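Local coordinates for 3-ketosteroid-delta4-5alpha-dehydrogenase (Rhodococcus jostii, PDB 4AT2), which catalyses the FAD-dependent introduction of a double bond at the delta-4 position of 3-ketosteroids, a reaction of steroid catabolism, at residues A52-S57 with P207-A212; A65-L70 with L215-E220; K382-T387 with P434-D439; T387-E392 with A401-V406. One frame throughout, in Å; residues are numbered along the deposited sequence. Where two conformers were deposited one is given.

Contact 1 of 4, residues A52-S57 with P207-A212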
loop_
_atom_site.group_PDB
_atom_site.type_symbol
_atom_site.label_atom_id
_atom_site.label_comp_id
_atom_site.label_asym_id
_atom_site.label_seq_id
_atom_site.Cartn_x
_atom_site.Cartn_y
_atom_site.Cartn_z
ATOM N N ALA A 52 13.458 -17.476 -11.889
ATOM C CA ALA A 52 14.360 -16.364 -12.150
ATOM C C ALA A 52 15.792 -16.874 -12.181
ATOM O O ALA A 52 16.572 -16.505 -13.056
ATOM C CB ALA A 52 14.211 -15.297 -11.087
ATOM N N GLY A 53 16.116 -17.738 -11.223
ATOM C CA GLY A 53 17.469 -18.273 -11.114
ATOM C C GLY A 53 17.881 -19.113 -12.302
ATOM O O GLY A 53 18.983 -18.936 -12.837
ATOM N N VAL A 54 17.002 -20.018 -12.740
ATOM C CA VAL A 54 17.370 -20.904 -13.856
ATOM C C VAL A 54 17.521 -20.108 -15.158
ATOM O O VAL A 54 18.465 -20.347 -15.921
ATOM C CB VAL A 54 16.447 -22.136 -13.989
ATOM C CG1 VAL A 54 15.057 -21.751 -14.482
ATOM C CG2 VAL A 54 17.097 -23.194 -14.887
ATOM N N ALA A 55 16.641 -19.127 -15.376
ATOM C CA ALA A 55 16.722 -18.278 -16.565
ATOM C C ALA A 55 18.020 -17.476 -16.585
ATOM O O ALA A 55 18.670 -17.364 -17.639
ATOM C CB ALA A 55 15.510 -17.349 -16.662
ATOM N N ALA A 56 18.401 -16.936 -15.424
ATOM C CA ALA A 56 19.660 -16.201 -15.285
ATOM C C ALA A 56 20.834 -17.119 -15.587
ATOM O O ALA A 56 21.766 -16.729 -16.293
ATOM C CB ALA A 56 19.801 -15.611 -13.890
ATOM N N SER A 57 20.776 -18.340 -15.061
ATOM C CA SER A 57 21.882 -19.288 -15.232
ATOM C C SER A 57 22.085 -19.659 -16.699
ATOM O O SER A 57 23.224 -19.762 -17.157
ATOM C CB SER A 57 21.704 -20.540 -14.359
ATOM O OG SER A 57 20.815 -21.472 -14.945
ATOM N N PRO A 207 12.405 -28.335 -18.465
ATOM C CA PRO A 207 13.218 -28.083 -19.671
ATOM C C PRO A 207 14.312 -27.024 -19.483
ATOM O O PRO A 207 15.385 -27.145 -20.072
ATOM C CB PRO A 207 12.198 -27.594 -20.711
ATOM C CG PRO A 207 10.866 -28.005 -20.194
ATOM C CD PRO A 207 10.971 -28.066 -18.699
ATOM N N LEU A 208 14.042 -26.003 -18.672
ATOM C CA LEU A 208 15.042 -24.961 -18.400
ATOM C C LEU A 208 16.215 -25.524 -17.594
ATOM O O LEU A 208 17.378 -25.215 -17.868
ATOM C CB LEU A 208 14.404 -23.757 -17.689
ATOM C CG LEU A 208 13.328 -22.988 -18.480
ATOM C CD1 LEU A 208 12.907 -21.721 -17.746
ATOM C CD2 LEU A 208 13.794 -22.610 -19.872
ATOM N N VAL A 209 15.906 -26.376 -16.620
ATOM C CA VAL A 209 16.940 -27.029 -15.822
ATOM C C VAL A 209 17.810 -27.926 -16.712
ATOM O O VAL A 209 19.041 -27.877 -16.636
ATOM C CB VAL A 209 16.334 -27.805 -14.627
ATOM C CG1 VAL A 209 17.366 -28.733 -13.994
ATOM C CG2 VAL A 209 15.804 -26.818 -13.591
ATOM N N GLU A 210 17.165 -28.711 -17.574
ATOM C CA GLU A 210 17.882 -29.538 -18.550
ATOM C C GLU A 210 18.817 -28.688 -19.411
ATOM O O GLU A 210 19.969 -29.055 -19.637
ATOM C CB GLU A 210 16.897 -30.283 -19.451
ATOM C CG GLU A 210 16.067 -31.341 -18.740
ATOM C CD GLU A 210 15.078 -32.025 -19.670
ATOM O OE1 GLU A 210 14.534 -31.364 -20.585
ATOM O OE2 GLU A 210 14.843 -33.234 -19.487
ATOM N N THR A 211 18.316 -27.539 -19.863
ATOM C CA THR A 211 19.089 -26.608 -20.674
ATOM C C THR A 211 20.305 -26.107 -19.891
ATOM O O THR A 211 21.432 -26.138 -20.388
ATOM C CB THR A 211 18.212 -25.422 -21.146
ATOM O OG1 THR A 211 17.136 -25.921 -21.952
ATOM C CG2 THR A 211 19.027 -24.420 -21.962
ATOM N N ALA A 212 20.072 -25.670 -18.657
ATOM C CA ALA A 212 21.166 -25.184 -17.806
ATOM C C ALA A 212 22.218 -26.263 -17.527
ATOM O O ALA A 212 23.416 -25.982 -17.549
ATOM C CB ALA A 212 20.614 -24.615 -16.507
#

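Contact 2 of 4, residues A65-L70 with L215-E220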
loop_
_atom_site.group_PDB
_atom_site.type_symbol
_atom_site.label_atom_id
_atom_site.label_comp_id
_atom_site.label_asym_id
_atom_site.label_seq_id
_atom_site.Cartn_x
_atom_site.Cartn_y
_atom_site.Cartn_z
ATOM N N ALA A 65 30.140 -17.511 -19.107
ATOM C CA ALA A 65 30.479 -17.397 -17.677
ATOM C C ALA A 65 30.425 -18.736 -16.960
ATOM O O ALA A 65 29.650 -19.621 -17.325
ATOM C CB ALA A 65 29.548 -16.403 -16.985
ATOM N N ASP A 66 31.260 -18.875 -15.934
ATOM C CA ASP A 66 31.208 -20.004 -15.013
ATOM C C ASP A 66 30.088 -19.697 -14.014
ATOM O O ASP A 66 30.164 -18.715 -13.282
ATOM C CB ASP A 66 32.585 -20.144 -14.331
ATOM C CG ASP A 66 32.592 -21.093 -13.131
ATOM O OD1 ASP A 66 31.815 -22.065 -13.074
ATOM O OD2 ASP A 66 33.437 -20.868 -12.232
ATOM N N VAL A 67 29.039 -20.516 -14.025
ATOM C CA VAL A 67 27.830 -20.234 -13.231
ATOM C C VAL A 67 27.628 -21.225 -12.093
ATOM O O VAL A 67 27.685 -22.445 -12.299
ATOM C CB VAL A 67 26.557 -20.262 -14.117
ATOM C CG1 VAL A 67 25.323 -19.858 -13.313
ATOM C CG2 VAL A 67 26.710 -19.333 -15.309
ATOM N N LEU A 68 27.379 -20.695 -10.898
ATOM C CA LEU A 68 27.047 -21.516 -9.738
ATOM C C LEU A 68 25.733 -21.056 -9.115
ATOM O O LEU A 68 25.609 -19.907 -8.713
ATOM C CB LEU A 68 28.179 -21.472 -8.700
ATOM C CG LEU A 68 27.962 -22.162 -7.346
ATOM C CD1 LEU A 68 27.698 -23.656 -7.530
ATOM C CD2 LEU A 68 29.158 -21.917 -6.425
ATOM N N VAL A 69 24.767 -21.973 -9.043
ATOM C CA VAL A 69 23.482 -21.699 -8.407
ATOM C C VAL A 69 23.542 -22.205 -6.973
ATOM O O VAL A 69 23.996 -23.316 -6.731
ATOM C CB VAL A 69 22.321 -22.393 -9.157
ATOM C CG1 VAL A 69 20.976 -22.057 -8.509
ATOM C CG2 VAL A 69 22.291 -21.956 -10.611
ATOM N N LEU A 70 23.088 -21.378 -6.033
ATOM C CA LEU A 70 23.040 -21.749 -4.622
ATOM C C LEU A 70 21.576 -21.892 -4.210
ATOM O O LEU A 70 20.807 -20.927 -4.277
ATOM C CB LEU A 70 23.714 -20.662 -3.786
ATOM C CG LEU A 70 25.110 -20.212 -4.201
ATOM C CD1 LEU A 70 25.509 -19.057 -3.306
ATOM C CD2 LEU A 70 26.117 -21.350 -4.065
ATOM N N LEU A 215 24.512 -26.872 -20.381
ATOM C CA LEU A 215 25.431 -25.753 -20.521
ATOM C C LEU A 215 26.565 -25.782 -19.497
ATOM O O LEU A 215 27.497 -24.981 -19.585
ATOM C CB LEU A 215 24.665 -24.425 -20.403
ATOM C CG LEU A 215 23.902 -24.006 -21.658
ATOM C CD1 LEU A 215 22.795 -23.022 -21.294
ATOM C CD2 LEU A 215 24.871 -23.392 -22.655
ATOM N N GLY A 216 26.475 -26.689 -18.525
ATOM C CA GLY A 216 27.485 -26.795 -17.475
ATOM C C GLY A 216 27.236 -25.933 -16.246
ATOM O O GLY A 216 28.153 -25.724 -15.444
ATOM N N VAL A 217 26.004 -25.446 -16.075
ATOM C CA VAL A 217 25.656 -24.723 -14.847
ATOM C C VAL A 217 25.844 -25.656 -13.646
ATOM O O VAL A 217 25.423 -26.811 -13.685
ATOM C CB VAL A 217 24.210 -24.185 -14.884
ATOM C CG1 VAL A 217 23.798 -23.642 -13.520
ATOM C CG2 VAL A 217 24.093 -23.096 -15.945
ATOM N N ARG A 218 26.513 -25.154 -12.611
ATOM C CA ARG A 218 26.778 -25.906 -11.381
ATOM C C ARG A 218 25.732 -25.536 -10.334
ATOM O O ARG A 218 25.234 -24.405 -10.332
ATOM C CB ARG A 218 28.171 -25.545 -10.860
ATOM C CG ARG A 218 29.293 -25.712 -11.882
ATOM C CD ARG A 218 30.458 -24.765 -11.599
ATOM N NE ARG A 218 30.884 -24.893 -10.215
ATOM C CZ ARG A 218 31.598 -23.996 -9.538
ATOM N NH1 ARG A 218 31.987 -22.852 -10.093
ATOM N NH2 ARG A 218 31.903 -24.255 -8.280
ATOM N N ALA A 219 25.390 -26.483 -9.456
ATOM C CA ALA A 219 24.444 -26.220 -8.364
ATOM C C ALA A 219 24.942 -26.777 -7.029
ATOM O O ALA A 219 25.482 -27.887 -6.971
ATOM C CB ALA A 219 23.062 -26.776 -8.695
ATOM N N GLU A 220 24.765 -25.995 -5.968
ATOM C CA GLU A 220 25.027 -26.444 -4.603
ATOM C C GLU A 220 23.755 -26.296 -3.784
ATOM O O GLU A 220 23.088 -25.258 -3.851
ATOM C CB GLU A 220 26.171 -25.646 -3.959
ATOM C CG GLU A 220 27.572 -26.041 -4.417
ATOM C CD GLU A 220 27.982 -27.439 -3.966
ATOM O OE1 GLU A 220 27.544 -27.895 -2.892
ATOM O OE2 GLU A 220 28.759 -28.086 -4.697
HETATM O O HOH W 1 28.706 -22.846 -15.698
#

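Contact 3 of 4, residues K382-T387 with P434-D439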
loop_
_atom_site.group_PDB
_atom_site.type_symbol
_atom_site.label_atom_id
_atom_site.label_comp_id
_atom_site.label_asym_id
_atom_site.label_seq_id
_atom_site.Cartn_x
_atom_site.Cartn_y
_atom_site.Cartn_z
ATOM N N LYS A 382 -24.856 -21.773 1.650
ATOM C CA LYS A 382 -25.177 -21.796 3.079
ATOM C C LYS A 382 -26.678 -21.617 3.297
ATOM O O LYS A 382 -27.279 -22.312 4.133
ATOM C CB LYS A 382 -24.399 -20.720 3.839
ATOM C CG LYS A 382 -24.761 -20.663 5.323
ATOM C CD LYS A 382 -23.788 -19.831 6.144
ATOM C CE LYS A 382 -22.493 -20.581 6.420
ATOM N NZ LYS A 382 -21.495 -19.722 7.122
ATOM N N TRP A 383 -27.277 -20.691 2.555
ATOM C CA TRP A 383 -28.712 -20.428 2.670
ATOM C C TRP A 383 -29.424 -20.680 1.380
ATOM O O TRP A 383 -28.876 -20.469 0.304
ATOM C CB TRP A 383 -28.985 -18.987 3.072
ATOM C CG TRP A 383 -28.290 -18.493 4.314
ATOM C CD1 TRP A 383 -28.733 -18.576 5.634
ATOM C CD2 TRP A 383 -27.021 -17.760 4.383
ATOM N NE1 TRP A 383 -27.841 -17.974 6.489
ATOM C CE2 TRP A 383 -26.788 -17.473 5.801
ATOM C CE3 TRP A 383 -26.077 -17.344 3.440
ATOM C CZ2 TRP A 383 -25.662 -16.779 6.237
ATOM C CZ3 TRP A 383 -24.945 -16.651 3.895
ATOM C CH2 TRP A 383 -24.743 -16.383 5.258
ATOM N N ALA A 384 -30.669 -21.127 1.475
ATOM C CA ALA A 384 -31.516 -21.276 0.302
ATOM C C ALA A 384 -32.951 -20.976 0.675
ATOM O O ALA A 384 -33.425 -21.378 1.747
ATOM C CB ALA A 384 -31.393 -22.670 -0.295
ATOM N N ALA A 385 -33.644 -20.277 -0.216
ATOM C CA ALA A 385 -34.996 -19.819 0.056
ATOM C C ALA A 385 -35.815 -19.759 -1.218
ATOM O O ALA A 385 -35.267 -19.737 -2.318
ATOM C CB ALA A 385 -34.959 -18.447 0.722
ATOM N N GLU A 386 -37.133 -19.714 -1.056
ATOM C CA GLU A 386 -38.056 -19.629 -2.180
ATOM C C GLU A 386 -38.067 -18.228 -2.783
ATOM O O GLU A 386 -38.362 -18.072 -3.965
ATOM C CB GLU A 386 -39.477 -19.998 -1.734
ATOM C CG GLU A 386 -39.663 -21.456 -1.331
ATOM C CD GLU A 386 -39.365 -22.420 -2.466
ATOM O OE1 GLU A 386 -39.992 -22.295 -3.543
ATOM O OE2 GLU A 386 -38.489 -23.301 -2.288
ATOM N N THR A 387 -37.767 -17.217 -1.965
ATOM C CA THR A 387 -37.801 -15.827 -2.420
ATOM C C THR A 387 -36.551 -15.064 -1.978
ATOM O O THR A 387 -35.881 -15.446 -1.017
ATOM C CB THR A 387 -39.039 -15.072 -1.884
ATOM O OG1 THR A 387 -38.948 -14.957 -0.462
ATOM C CG2 THR A 387 -40.367 -15.789 -2.256
ATOM N N PRO A 434 -36.098 -21.084 -6.963
ATOM C CA PRO A 434 -35.580 -20.729 -5.648
ATOM C C PRO A 434 -34.182 -20.153 -5.789
ATOM O O PRO A 434 -33.522 -20.338 -6.826
ATOM C CB PRO A 434 -35.523 -22.067 -4.892
ATOM C CG PRO A 434 -36.219 -23.060 -5.745
ATOM C CD PRO A 434 -36.173 -22.548 -7.148
ATOM N N VAL A 435 -33.752 -19.437 -4.758
ATOM C CA VAL A 435 -32.510 -18.690 -4.811
ATOM C C VAL A 435 -31.653 -19.106 -3.625
ATOM O O VAL A 435 -32.178 -19.423 -2.553
ATOM C CB VAL A 435 -32.802 -17.155 -4.883
ATOM C CG1 VAL A 435 -33.604 -16.664 -3.675
ATOM C CG2 VAL A 435 -31.533 -16.341 -5.127
ATOM N N ALA A 436 -30.342 -19.132 -3.831
ATOM C CA ALA A 436 -29.393 -19.541 -2.798
ATOM C C ALA A 436 -28.323 -18.472 -2.597
ATOM O O ALA A 436 -28.107 -17.630 -3.462
ATOM C CB ALA A 436 -28.746 -20.856 -3.188
ATOM N N ALA A 437 -27.661 -18.505 -1.445
ATOM C CA ALA A 437 -26.508 -17.642 -1.217
ATOM C C ALA A 437 -25.348 -18.455 -0.674
ATOM O O ALA A 437 -25.503 -19.243 0.268
ATOM C CB ALA A 437 -26.851 -16.498 -0.276
ATOM N N LEU A 438 -24.186 -18.274 -1.284
ATOM C CA LEU A 438 -22.944 -18.838 -0.780
ATOM C C LEU A 438 -22.296 -17.805 0.126
ATOM O O LEU A 438 -22.189 -16.636 -0.245
ATOM C CB LEU A 438 -21.977 -19.142 -1.931
ATOM C CG LEU A 438 -22.192 -20.364 -2.829
ATOM C CD1 LEU A 438 -23.544 -20.332 -3.544
ATOM C CD2 LEU A 438 -21.039 -20.431 -3.836
ATOM N N ASP A 439 -21.858 -18.249 1.304
ATOM C CA ASP A 439 -21.114 -17.393 2.232
ATOM C C ASP A 439 -19.639 -17.370 1.839
ATOM O O ASP A 439 -18.915 -18.349 2.039
ATOM C CB ASP A 439 -21.274 -17.916 3.665
ATOM C CG ASP A 439 -20.714 -16.969 4.707
ATOM O OD1 ASP A 439 -20.049 -15.974 4.342
ATOM O OD2 ASP A 439 -20.940 -17.237 5.910
#

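Contact 4 of 4, residues T387-E392 with A401-V406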
loop_
_atom_site.group_PDB
_atom_site.type_symbol
_atom_site.label_atom_id
_atom_site.label_comp_id
_atom_site.label_asym_id
_atom_site.label_seq_id
_atom_site.Cartn_x
_atom_site.Cartn_y
_atom_site.Cartn_z
ATOM N N THR A 387 -37.767 -17.217 -1.965
ATOM C CA THR A 387 -37.801 -15.827 -2.420
ATOM C C THR A 387 -36.551 -15.064 -1.978
ATOM O O THR A 387 -35.881 -15.446 -1.017
ATOM C CB THR A 387 -39.039 -15.072 -1.884
ATOM O OG1 THR A 387 -38.948 -14.957 -0.462
ATOM C CG2 THR A 387 -40.367 -15.789 -2.256
ATOM N N VAL A 388 -36.241 -13.982 -2.697
ATOM C CA VAL A 388 -35.155 -13.082 -2.316
ATOM C C VAL A 388 -35.433 -12.413 -0.975
ATOM O O VAL A 388 -34.526 -12.251 -0.154
ATOM C CB VAL A 388 -34.903 -12.023 -3.409
ATOM C CG1 VAL A 388 -33.788 -11.055 -3.009
ATOM C CG2 VAL A 388 -34.534 -12.710 -4.710
ATOM N N GLU A 389 -36.692 -12.038 -0.748
ATOM C CA GLU A 389 -37.086 -11.455 0.530
ATOM C C GLU A 389 -36.700 -12.378 1.700
ATOM O O GLU A 389 -36.133 -11.922 2.688
ATOM C CB GLU A 389 -38.588 -11.159 0.549
ATOM C CG GLU A 389 -39.080 -10.612 1.884
ATOM C CD GLU A 389 -40.545 -10.222 1.879
ATOM O OE1 GLU A 389 -41.264 -10.498 0.893
ATOM O OE2 GLU A 389 -40.980 -9.633 2.886
ATOM N N GLU A 390 -36.997 -13.672 1.580
ATOM C CA GLU A 390 -36.618 -14.613 2.634
ATOM C C GLU A 390 -35.110 -14.802 2.729
ATOM O O GLU A 390 -34.566 -14.855 3.827
ATOM C CB GLU A 390 -37.269 -15.974 2.418
ATOM C CG GLU A 390 -38.757 -16.008 2.669
ATOM C CD GLU A 390 -39.377 -17.243 2.054
ATOM O OE1 GLU A 390 -39.578 -17.261 0.825
ATOM O OE2 GLU A 390 -39.630 -18.208 2.795
ATOM N N LEU A 391 -34.435 -14.898 1.582
ATOM C CA LEU A 391 -32.987 -15.089 1.581
ATOM C C LEU A 391 -32.315 -13.920 2.299
ATOM O O LEU A 391 -31.379 -14.101 3.086
ATOM C CB LEU A 391 -32.455 -15.214 0.143
ATOM C CG LEU A 391 -30.979 -15.592 0.005
ATOM C CD1 LEU A 391 -30.700 -17.005 0.520
ATOM C CD2 LEU A 391 -30.565 -15.488 -1.456
ATOM N N GLU A 392 -32.816 -12.719 2.013
ATOM C CA GLU A 392 -32.287 -11.484 2.609
ATOM C C GLU A 392 -32.347 -11.526 4.137
ATOM O O GLU A 392 -31.356 -11.234 4.803
ATOM C CB GLU A 392 -33.082 -10.297 2.076
ATOM C CG GLU A 392 -32.724 -8.928 2.638
ATOM C CD GLU A 392 -33.645 -7.884 2.052
ATOM O OE1 GLU A 392 -34.797 -7.774 2.520
ATOM O OE2 GLU A 392 -33.228 -7.202 1.092
ATOM N N ALA A 401 -32.246 -4.327 1.283
ATOM C CA ALA A 401 -30.853 -4.188 0.802
ATOM C C ALA A 401 -30.523 -5.148 -0.336
ATOM O O ALA A 401 -29.958 -4.738 -1.368
ATOM C CB ALA A 401 -29.852 -4.354 1.945
ATOM N N LEU A 402 -30.900 -6.412 -0.173
ATOM C CA LEU A 402 -30.667 -7.399 -1.225
ATOM C C LEU A 402 -31.812 -7.398 -2.240
ATOM O O LEU A 402 -31.571 -7.522 -3.455
ATOM C CB LEU A 402 -30.466 -8.809 -0.641
ATOM C CG LEU A 402 -30.231 -9.936 -1.663
ATOM C CD1 LEU A 402 -28.905 -9.779 -2.405
ATOM C CD2 LEU A 402 -30.304 -11.280 -0.939
ATOM N N GLN A 403 -33.041 -7.245 -1.760
ATOM C CA GLN A 403 -34.194 -7.239 -2.664
ATOM C C GLN A 403 -34.036 -6.186 -3.749
ATOM O O GLN A 403 -34.313 -6.442 -4.920
ATOM C CB GLN A 403 -35.493 -6.989 -1.906
ATOM C CG GLN A 403 -35.895 -8.107 -0.952
ATOM C CD GLN A 403 -37.239 -7.816 -0.323
ATOM O OE1 GLN A 403 -38.277 -7.844 -0.999
ATOM N NE2 GLN A 403 -37.229 -7.524 0.967
ATOM N N SER A 404 -33.610 -4.992 -3.353
ATOM C CA SER A 404 -33.468 -3.905 -4.317
ATOM C C SER A 404 -32.339 -4.175 -5.305
ATOM O O SER A 404 -32.503 -3.922 -6.493
ATOM C CB SER A 404 -33.276 -2.554 -3.623
ATOM O OG SER A 404 -32.092 -2.534 -2.845
ATOM N N THR A 405 -31.214 -4.693 -4.820
ATOM C CA THR A 405 -30.105 -5.077 -5.703
ATOM C C THR A 405 -30.585 -6.034 -6.789
ATOM O O THR A 405 -30.278 -5.856 -7.967
ATOM C CB THR A 405 -28.972 -5.715 -4.879
ATOM O OG1 THR A 405 -28.351 -4.675 -4.123
ATOM C CG2 THR A 405 -27.917 -6.419 -5.763
ATOM N N VAL A 406 -31.351 -7.041 -6.383
ATOM C CA VAL A 406 -31.809 -8.056 -7.325
ATOM C C VAL A 406 -32.887 -7.491 -8.259
ATOM O O VAL A 406 -32.905 -7.812 -9.455
ATOM C CB VAL A 406 -32.279 -9.337 -6.594
ATOM C CG1 VAL A 406 -32.914 -10.327 -7.571
ATOM C CG2 VAL A 406 -31.107 -9.977 -5.863
HETATM O O HOH W 2 -39.331 -6.781 2.798
HETATM O O HOH W 3 -41.018 -7.515 -0.743
#

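Contact 1 of 4, residues A52-S57 with P207-A212
V54 of helix 51-62 packs against L208, V209 and A212 of helix 202-214. The first helix begins within the glycine-rich turn of a Rossmann-type FAD-binding fold. G53 fits the last glycine of that pattern, and A52 N donates a hydrogen bond to FAD O2P. The two segments run roughly parallel, crossing at 35° with their axes 9.3 Å apart.

The tight part centres on the fork of V54. CG1 sits between the backbone N and the carbonyl carbon (chi1 71°) and meets L208 CB at 3.8 Å. The other branch, CG2, lies over the L208 carbonyl, 3.6 Å from L208 O, and 4.1 Å from both V209 CG2 and A212 CB. Replacing V54 by an alanine would probably open a gap beside L208 and A212, where the two methyl branches now pack.

The far side of helix 202-214 is looser. E210 turns away into solvent, with a long, weak ion pair to K206. T211, partly exposed, flanks the contact and touches I58 and R62 of helix 51-62. T211 OG1 donates to P207 O at 2.8 Å, from the opposite face of that carbonyl to T211 N.

Contact 2 of 4, residues A65-L70 with L215-E220
Strands 67-70 and 218-220 run parallel, 26° apart in direction and 4.5 Å between axes, and pair L68 with R218, V69 with A219 and L70 with E220. Three backbone bonds join them: R218 N to V67 O (3.0 Å), V69 N to R218 O (2.8 Å) and E220 N to V69 O (2.9 Å).

R218 bends at chi3 (52°) and brings its guanidinium back over the L68 side chain. L68 lies under one face, with CB below the centre and CD2 4.1 Å from R218 NH2. D66 meets the edge of the same group. R218 NH1 donates to D66 OD1 at 3.1 Å on the syn side, in a salt bridge whose two planes are only 16° apart. NH1 also donates to E41 O, which helps fix the rotation of the group.

This is one margin of the parallel sheet of the Rossmann-type FAD-binding fold. Strand 218-220 is outermost within the chain, and strand 45-47 lies beyond strand 67-70. L70 touches the FAD.

The face bearing V67 and V69 is apolar and packs on helix 51-62. V217 CG1 bridges the two valines, 3.7 Å from V69 CG2 and 4.1 Å from V67 CG1. On the R218 face, L68 CD1 rests against the CG of E220, whose OE1 accepts from Q243.

G216 ends the preceding helix in a Schellman motif. Its positive phi would press a side chain against the L215 carbonyl O. A water accepts from V67 N and gives a weak bond to G216 O.

Contact 3 of 4, residues K382-T387 with P434-D439
K382 NZ and D439 OD2 form a salt bridge 2.8 Å long at the end of an antiparallel strand pair. The lysine arrives on the anti side of the oxygen, 19° out of the carboxylate plane. Its chain starts extended and bends at chi3 (-77°), running alongside D439 in the same direction. On the way, K382 CG passes 3.7 Å above the W383 ring. The ring also touches D439, with CZ3 3.9 Å from D439 CB, and its CE3 packs on A437 CB.

A classic beta bulge positions these groups. K382 N (3.0 Å) and W383 N (3.2 Å) both donate to A437 O, the second much the straighter. A437 N returns a bond to W383 O, and A385 and V435 exchange two more.

Further out, strand 383-385 is an edge strand of a four-stranded antiparallel sheet, and strand 356-360 flanks strand 435-439 on the other side. W383 packs on L391 and M395.

D439 OD2 also forms a salt bridge with R441. An asparagine in place of D439 would probably leave K382 and R441 without the negative charge they share. With two cations on one oxygen, the carboxylate is likely to stay ionised.

Contact 4 of 4, residues T387-E392 with A401-V406
E392 places its carboxylate at the N-terminal end of helix 401-413, where both oxygens are used. OE2 accepts from L402 N at 2.8 Å with its anti lone pair, and from Q403 N at 2.9 Å from above the carboxylate plane. OE1 accepts from Q403 NE2 at 2.9 Å, nearly straight (171°) and close to the amide plane. G400 N adds a further bond to OE1.

The torsions put the group there. E392 has CG anti to the backbone N (chi1 177°) and stays extended to the carboxylate, sliding past L402 in the opposite direction. Q403 starts beside its own backbone N (chi1 -67°) and then extends across E392 at about a right angle. Its amide lies near the backbone of E389, with E389 CB 3.7 Å from Q403 OE1. The E389 carboxylate is nearly parallel to that amide, and two waters join them, with weak bonds on the glutamate side.

The hydrocarbon part is the packing of two consecutive helices that run roughly antiparallel but well splayed, with axes 8.7 Å apart. V388 CG1 sits 4.0 Å from L402 CG, and V388 CG2 is 4.1 Å from V406 CG1. L391 CD2 touches L402 CD2, and L391 continues onto the sheet at V435 and A437. The first helix is N-capped by T387 OG1, which accepts from E390 N. A401 packs on L420 of the second subunit.

A buried carboxylate held by three backbone N-H groups and an amide would probably be ionised, favoured by the positive end of the helix dipole.

How the contacts relate
From the N terminus, helix 51-62 leads into strand 67-70, and much later helix 202-214 leads into strand 218-220. Contact 1 joins the two helices and contact 2 the two strands. Their segments alternate, so the two long loops they close cross. They touch directly through a probable hydrogen bond from V217 N to A212 O, and S57 packs on V67. Together they tie up one margin of the FAD-binding fold. Contact 3 closes a later loop, from strand 383-385 to strand 435-439. Contact 4 is nested inside it, shares T387 and joins two helices beside that sheet. The centres of contacts 2 and 3 lie about 58 Å apart.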